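Local structure of GH26A (Muricauda sp. MAR_2010_75, 6Q75) at residues Glu310-Lys313 against Glu314-Tyr318; Ser300-Ile303 against Glu304-Ser308; Ile322-Asp325 against Glu326-Phe329. The protein is a family 26 glycoside hydrolase that probably cleaves beta-linked polysaccharides such as mannans. All coordinates share one frame; numbering follows the deposited sequence.

The three contacts follow one another along the C-terminal part of the chain. Contact 2 comes directly after strand 293-299, contact 1 lies on helix 309-316, and contact 3 is the turn after the short strand 321-322. Contact 1 is the middle member: its centre is about 13 Å from that of contact 2 and about 16 Å from that of contact 3. Val312 CG2 packs on Asn307 CB at 3.7 Å, and Tyr316 CD2 on Thr323 CG2 at 3.7 Å. Contacts 2 and 3 do not touch, their nearest atoms being about 10 Å apart. As in other family 26 barrels, the active site probably lies at the C-terminal strand ends, the end where contact 2 begins.

Contact 1: Glu310-Lys313 against Glu314-Tyr318; sequences ERVK and EVYGY
The Arg311 and Glu314 side chains run alongside each other, guanidinium and carboxylate planes 25° apart. Glu314 OE1 approaches the guanidinium obliquely and meets Arg311 NE at 3.1 Å, a salt bridge whose hydrogen bond is weak because the N-H is bent (123°). The second flat group, the Tyr316 ring, runs alongside Val312: Tyr316 CD1 rests 4.0 Å from Val312 CG1, and the Val312 carbonyl oxygen sits obliquely to the ring. Arg311 starts with CG anti to its N (chi1 175°), then bends at chi2 and chi3, which turns NE toward Glu314. Glu314 OE2 also pairs with Arg283, so this carboxylate is shared by two arginines and would probably offset the like charges that they bring close together. A leucine in place of Arg311 would probably leave Glu314 OE1 without its charged mate and Arg283 as the remaining cation at this carboxylate. The residues make up most of helix 309-316, the last helix of the (beta/alpha)8 barrel, and the exit from it; Val312 and Tyr316 face helix 59-68 while Val315 packs on Phe296 of strand 293-299. Regular i to i+4 bonds carry the backbone: Tyr316 N reaches Val312 O at 2.8 Å, and Gly317 N reaches Lys313 O at 2.8 Å. Along the aliphatic part of the arginine, Val315 CG2 lies 4.0 Å from Arg311 CD.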
loop_
_atom_site.group_PDB
_atom_site.type_symbol
_atom_site.label_atom_id
_atom_site.label_comp_id
_atom_site.label_asym_id
_atom_site.label_seq_id
_atom_site.Cartn_x
_atom_site.Cartn_y
_atom_site.Cartn_z
ATOM N N GLU A 310 -6.672 18.833 17.043
ATOM C CA GLU A 310 -5.703 18.710 18.125
ATOM C C GLU A 310 -4.953 17.384 18.061
ATOM O O GLU A 310 -3.752 17.335 18.347
ATOM C CB GLU A 310 -6.417 18.868 19.467
ATOM C CG GLU A 310 -7.000 20.259 19.690
ATOM C CD GLU A 310 -8.304 20.544 18.920
ATOM O OE1 GLU A 310 -8.990 19.596 18.465
ATOM O OE2 GLU A 310 -8.665 21.744 18.813
ATOM N N ARG A 311 -5.661 16.293 17.754
ATOM C CA ARG A 311 -5.029 14.979 17.633
ATOM C C ARG A 311 -4.076 14.926 16.438
ATOM O O ARG A 311 -2.972 14.383 16.546
ATOM C CB ARG A 311 -6.112 13.892 17.525
ATOM C CG ARG A 311 -5.624 12.458 17.264
ATOM C CD ARG A 311 -4.758 11.881 18.403
ATOM N NE ARG A 311 -5.300 12.148 19.737
ATOM C CZ ARG A 311 -6.304 11.466 20.286
ATOM N NH1 ARG A 311 -6.872 10.465 19.616
ATOM N NH2 ARG A 311 -6.744 11.784 21.505
ATOM N N VAL A 312 -4.466 15.517 15.304
ATOM C CA VAL A 312 -3.571 15.572 14.149
ATOM C C VAL A 312 -2.287 16.290 14.537
ATOM O O VAL A 312 -1.181 15.841 14.237
ATOM C CB VAL A 312 -4.252 16.275 12.961
ATOM C CG1 VAL A 312 -3.244 16.474 11.811
ATOM C CG2 VAL A 312 -5.501 15.503 12.502
ATOM N N LYS A 313 -2.424 17.426 15.222
ATOM C CA LYS A 313 -1.256 18.205 15.615
ATOM C C LYS A 313 -0.418 17.482 16.670
ATOM O O LYS A 313 0.814 17.579 16.656
ATOM C CB LYS A 313 -1.712 19.582 16.119
ATOM C CG LYS A 313 -2.373 20.437 15.032
ATOM C CD LYS A 313 -3.069 21.687 15.594
ATOM C CE LYS A 313 -2.242 22.382 16.633
ATOM N NZ LYS A 313 -3.001 23.464 17.333
ATOM N N GLU A 314 -1.063 16.771 17.599
ATOM C CA GLU A 314 -0.326 15.987 18.590
ATOM C C GLU A 314 0.550 14.926 17.927
ATOM O O GLU A 314 1.698 14.696 18.342
ATOM C CB GLU A 314 -1.308 15.329 19.555
ATOM C CG GLU A 314 -0.672 14.499 20.652
ATOM C CD GLU A 314 -1.697 13.668 21.418
ATOM O OE1 GLU A 314 -2.548 13.011 20.788
ATOM O OE2 GLU A 314 -1.664 13.683 22.662
ATOM N N VAL A 315 0.002 14.237 16.928
ATOM C CA VAL A 315 0.721 13.149 16.271
ATOM C C VAL A 315 1.771 13.704 15.318
ATOM O O VAL A 315 2.931 13.272 15.322
ATOM C CB VAL A 315 -0.278 12.224 15.555
ATOM C CG1 VAL A 315 0.442 11.196 14.677
ATOM C CG2 VAL A 315 -1.196 11.519 16.563
ATOM N N TYR A 316 1.393 14.692 14.501
ATOM C CA TYR A 316 2.382 15.320 13.632
ATOM C C TYR A 316 3.486 16.002 14.433
ATOM O O TYR A 316 4.616 16.106 13.952
ATOM C CB TYR A 316 1.715 16.325 12.705
ATOM C CG TYR A 316 1.232 15.701 11.407
ATOM C CD1 TYR A 316 0.280 14.692 11.412
ATOM C CD2 TYR A 316 1.726 16.127 10.195
ATOM C CE1 TYR A 316 -0.178 14.116 10.217
ATOM C CE2 TYR A 316 1.287 15.572 9.011
ATOM C CZ TYR A 316 0.349 14.571 9.021
ATOM O OH TYR A 316 -0.050 14.052 7.819
ATOM N N GLY A 317 3.184 16.497 15.639
ATOM C CA GLY A 317 4.184 17.176 16.445
ATOM C C GLY A 317 5.009 16.295 17.361
ATOM O O GLY A 317 5.932 16.785 18.026
ATOM N N TYR A 318 4.672 15.012 17.439
ATOM C CA TYR A 318 5.414 14.064 18.257
ATOM C C TYR A 318 6.863 13.972 17.783
ATOM O O TYR A 318 7.144 13.973 16.581
ATOM C CB TYR A 318 4.711 12.708 18.173
ATOM C CG TYR A 318 5.294 11.535 18.927
ATOM C CD1 TYR A 318 5.541 11.571 20.298
ATOM C CD2 TYR A 318 5.578 10.363 18.241
ATOM C CE1 TYR A 318 6.075 10.450 20.955
ATOM C CE2 TYR A 318 6.094 9.263 18.875
ATOM C CZ TYR A 318 6.344 9.300 20.223
ATOM O OH TYR A 318 6.872 8.162 20.801
#

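Contact 2: Ser300-Ile303 against Glu304-Ser308; sequences SNWI and ETANS
Asn301, Trp302 and Glu304 carry this one-turn helix, which opens the connection from barrel strand 293-299 to helix 309-316. The amide of Asn301 and the carboxylate of Glu304 meet with their planes 75° apart. Asn301 ND2 donates to Glu304 OE2 at 3.3 Å along a nearly straight N-H (167°); the acceptor lies in the amide plane, but the donor comes from above the carboxylate plane. Glu304 CG stands anti to its backbone N (chi1 159°) and the chain continues extended, carrying the carboxylate back to the ND2 end of the Asn301 amide. The other oxygens of the pair, Asn301 OD1 and Glu304 OE1, both bind the ammonium of Lys63 on helix 59-68. The backbone oxygen of Asn301 takes two backbone donors, one turning at i+3 and one at i+4: Glu304 N and Thr305 N each lie 2.9 Å from Asn301 O, the first from above the carbonyl plane and the second within it.

Trp302 works on the other flank. Its indole has Thr305 OG1 over one face, offset toward the rim, and Ala306 CB packs obliquely at 3.7 Å from Trp302 CD1. The ring also makes edge-to-face contacts with Trp299 and Tyr252. Trp302 O accepts Ala306 N at 3.0 Å and Asn307 ND2 at 2.9 Å, which arrive from opposite faces of its plane. The Asn307 amide is further held by Gly279 O and Leu281 N. A water donates to both Ile303 O and Asn307 O where the helix has ended. Each of the carbonyl oxygens of Asn301 and Trp302 is thus gripped by two donors, and the Asn307 amide ties the end of the helix to the backbone at Gly279 and Leu281, while Lys63 would be expected to balance the charge of Glu304.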
loop_
_atom_site.group_PDB
_atom_site.type_symbol
_atom_site.label_atom_id
_atom_site.label_comp_id
_atom_site.label_asym_id
_atom_site.label_seq_id
_atom_site.Cartn_x
_atom_site.Cartn_y
_atom_site.Cartn_z
ATOM N N SER A 300 -7.659 9.451 3.144
ATOM C CA SER A 300 -8.430 10.602 2.664
ATOM C C SER A 300 -9.061 11.456 3.754
ATOM O O SER A 300 -8.341 12.010 4.584
ATOM C CB SER A 300 -9.489 10.124 1.683
ATOM O OG SER A 300 -8.796 9.539 0.558
ATOM N N ASN A 301 -10.392 11.618 3.747
ATOM C CA ASN A 301 -10.953 12.604 4.676
ATOM C C ASN A 301 -11.088 12.075 6.090
ATOM O O ASN A 301 -11.623 12.796 6.944
ATOM C CB ASN A 301 -12.321 13.140 4.204
ATOM C CG ASN A 301 -12.664 14.507 4.842
ATOM O OD1 ASN A 301 -11.800 15.376 4.955
ATOM N ND2 ASN A 301 -13.920 14.683 5.269
ATOM N N TRP A 302 -10.608 10.863 6.387
ATOM C CA TRP A 302 -10.520 10.462 7.790
ATOM C C TRP A 302 -9.574 11.380 8.555
ATOM O O TRP A 302 -9.652 11.453 9.789
ATOM C CB TRP A 302 -10.087 9.001 7.901
ATOM C CG TRP A 302 -11.204 7.981 7.846
ATOM C CD1 TRP A 302 -11.556 7.105 8.831
ATOM C CD2 TRP A 302 -12.112 7.727 6.751
ATOM N NE1 TRP A 302 -12.616 6.327 8.432
ATOM C CE2 TRP A 302 -12.977 6.687 7.156
ATOM C CE3 TRP A 302 -12.281 8.286 5.482
ATOM C CZ2 TRP A 302 -13.990 6.188 6.331
ATOM C CZ3 TRP A 302 -13.280 7.791 4.662
ATOM C CH2 TRP A 302 -14.125 6.754 5.093
ATOM N N ILE A 303 -8.726 12.129 7.846
ATOM C CA ILE A 303 -7.871 13.113 8.498
ATOM C C ILE A 303 -8.717 14.140 9.247
ATOM O O ILE A 303 -8.261 14.725 10.227
ATOM C CB ILE A 303 -6.923 13.772 7.470
ATOM C CG1 ILE A 303 -5.816 14.579 8.168
ATOM C CG2 ILE A 303 -7.695 14.670 6.510
ATOM C CD1 ILE A 303 -4.881 13.732 9.081
ATOM N N GLU A 304 -9.959 14.354 8.815
ATOM C CA GLU A 304 -10.905 15.263 9.454
ATOM C C GLU A 304 -12.003 14.536 10.213
ATOM O O GLU A 304 -12.345 14.933 11.333
ATOM C CB GLU A 304 -11.523 16.171 8.378
ATOM C CG GLU A 304 -12.851 16.839 8.706
ATOM C CD GLU A 304 -13.319 17.739 7.558
ATOM O OE1 GLU A 304 -12.631 18.751 7.282
ATOM O OE2 GLU A 304 -14.370 17.447 6.937
ATOM N N THR A 305 -12.539 13.442 9.664
ATOM C CA THR A 305 -13.699 12.825 10.299
ATOM C C THR A 305 -13.333 11.882 11.438
ATOM O O THR A 305 -14.187 11.598 12.286
ATOM C CB THR A 305 -14.534 12.074 9.257
ATOM O OG1 THR A 305 -13.755 11.007 8.730
ATOM C CG2 THR A 305 -14.931 13.001 8.119
ATOM N N ALA A 306 -12.102 11.376 11.478
ATOM C CA ALA A 306 -11.696 10.418 12.495
ATOM C C ALA A 306 -10.652 10.983 13.441
ATOM O O ALA A 306 -10.112 10.237 14.265
ATOM C CB ALA A 306 -11.140 9.143 11.843
ATOM N N ASN A 307 -10.333 12.269 13.320
ATOM C CA ASN A 307 -9.270 12.882 14.103
ATOM C C ASN A 307 -9.651 14.323 14.372
ATOM O O ASN A 307 -9.946 15.065 13.433
ATOM C CB ASN A 307 -7.938 12.849 13.329
ATOM C CG ASN A 307 -7.440 11.451 13.077
ATOM O OD1 ASN A 307 -6.860 10.777 13.971
ATOM N ND2 ASN A 307 -7.659 10.982 11.864
ATOM N N SER A 308 -9.599 14.742 15.635
ATOM C CA SER A 308 -9.724 16.152 15.896
ATOM C C SER A 308 -8.468 16.862 15.394
ATOM O O SER A 308 -7.396 16.250 15.294
ATOM C CB SER A 308 -9.905 16.399 17.395
ATOM O OG SER A 308 -8.680 16.115 18.035
HETATM O O HOH W 1 -8.774 17.025 11.800
#

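Contact 3: Ile322-Asp325 against Glu326-Phe329; sequences ITKD and EIQF
Glu326 folds back over Thr323 in a turn that resembles one half of a capping box, the carboxylate of the fourth residue accepting the backbone N-H of the first. The turn, with a 3-10 core at 324-326, follows the short strand 321-322, which lies beside strand 46-51 of the (beta/alpha)8 barrel.

Among the polar bonds, Thr323 N donates to Glu326 OE2 at 3.0 Å with a nearly straight N-H (163°), meeting the oxygen on its anti side, tilted out of the carboxylate plane. Glu326 CG stands anti to the carbonyl carbon (chi1 -55°) and the chain beyond is extended, which brings the carboxylate round to Thr323. The Thr323 hydroxyl donates to Asp325, reaching OD1 on the syn side and likewise tilted out of the carboxylate plane: Thr323 OG1 lies 2.7 Å from Asp325 OD1. The Asp325 and Glu326 side chains run alongside each other, their nearest charged oxygens, OD2 and OE2, 4.8 Å apart, and their like charges would probably be eased by these donors. In the backbone, Glu326 N binds Thr323 O at 2.8 Å, and Ile327 N binds Lys324 O at 3.2 Å. Lys324 itself reaches away to the backbone oxygen of Glu101.

The apolar share falls to Ile322 and Ile327, whose side chains cross at about a right angle and both touch Tyr38 of helix 30-40. Ile322 CG2 rests 4.0 Å from Ile327 CG1 and 3.9 Å from Glu326 CB.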
loop_
_atom_site.group_PDB
_atom_site.type_symbol
_atom_site.label_atom_id
_atom_site.label_comp_id
_atom_site.label_asym_id
_atom_site.label_seq_id
_atom_site.Cartn_x
_atom_site.Cartn_y
_atom_site.Cartn_z
ATOM N N ILE A 322 8.034 11.985 11.515
ATOM C CA ILE A 322 8.811 12.650 10.480
ATOM C C ILE A 322 7.847 13.173 9.421
ATOM O O ILE A 322 7.066 12.402 8.842
ATOM C CB ILE A 322 9.830 11.684 9.854
ATOM C CG1 ILE A 322 10.819 11.218 10.934
ATOM C CG2 ILE A 322 10.510 12.321 8.623
ATOM C CD1 ILE A 322 11.667 10.036 10.519
ATOM N N THR A 323 7.906 14.472 9.166
ATOM C CA THR A 323 7.172 15.073 8.066
ATOM C C THR A 323 8.132 15.405 6.918
ATOM O O THR A 323 9.356 15.207 7.001
ATOM C CB THR A 323 6.380 16.280 8.565
ATOM O OG1 THR A 323 7.262 17.193 9.221
ATOM C CG2 THR A 323 5.317 15.825 9.559
ATOM N N LYS A 324 7.564 15.884 5.806
ATOM C CA LYS A 324 8.356 15.973 4.573
ATOM C C LYS A 324 9.611 16.806 4.782
ATOM O O LYS A 324 10.694 16.429 4.323
ATOM C CB LYS A 324 7.522 16.542 3.425
ATOM C CG LYS A 324 8.275 16.577 2.074
ATOM C CD LYS A 324 7.369 16.995 0.924
ATOM C CE LYS A 324 6.966 18.455 1.019
ATOM N NZ LYS A 324 8.012 19.400 0.626
ATOM N N ASP A 325 9.482 17.931 5.490
ATOM C CA ASP A 325 10.596 18.840 5.730
ATOM C C ASP A 325 11.710 18.206 6.552
ATOM O O ASP A 325 12.815 18.754 6.597
ATOM C CB ASP A 325 10.062 20.082 6.460
ATOM C CG ASP A 325 9.328 19.729 7.771
ATOM O OD1 ASP A 325 8.202 19.178 7.733
ATOM O OD2 ASP A 325 9.876 20.026 8.858
ATOM N N GLU A 326 11.459 17.058 7.173
ATOM C CA GLU A 326 12.410 16.412 8.063
ATOM C C GLU A 326 13.085 15.194 7.465
ATOM O O GLU A 326 13.890 14.563 8.156
ATOM C CB GLU A 326 11.731 15.962 9.356
ATOM C CG GLU A 326 11.007 17.006 10.115
ATOM C CD GLU A 326 10.436 16.411 11.372
ATOM O OE1 GLU A 326 11.191 16.315 12.367
ATOM O OE2 GLU A 326 9.268 16.000 11.360
ATOM N N ILE A 327 12.749 14.805 6.239
ATOM C CA ILE A 327 13.379 13.630 5.653
ATOM C C ILE A 327 14.824 13.973 5.334
ATOM O O ILE A 327 15.100 14.936 4.611
ATOM C CB ILE A 327 12.646 13.179 4.384
ATOM C CG1 ILE A 327 11.210 12.793 4.697
ATOM C CG2 ILE A 327 13.400 11.985 3.738
ATOM C CD1 ILE A 327 10.289 12.833 3.433
ATOM N N GLN A 328 15.753 13.179 5.856
ATOM C CA GLN A 328 17.169 13.390 5.582
ATOM C C GLN A 328 17.811 12.035 5.336
ATOM O O GLN A 328 17.926 11.226 6.261
ATOM C CB GLN A 328 17.855 14.127 6.733
ATOM N N PHE A 329 18.161 11.759 4.084
ATOM C CA PHE A 329 18.915 10.552 3.776
ATOM C C PHE A 329 20.346 10.681 4.288
ATOM O O PHE A 329 20.991 11.723 4.127
ATOM C CB PHE A 329 18.898 10.285 2.273
ATOM C CG PHE A 329 17.561 9.831 1.759
ATOM C CD1 PHE A 329 16.620 9.294 2.618
ATOM C CD2 PHE A 329 17.241 9.950 0.415
ATOM C CE1 PHE A 329 15.390 8.876 2.154
ATOM C CE2 PHE A 329 16.016 9.527 -0.065
ATOM C CZ PHE A 329 15.076 8.995 0.818
#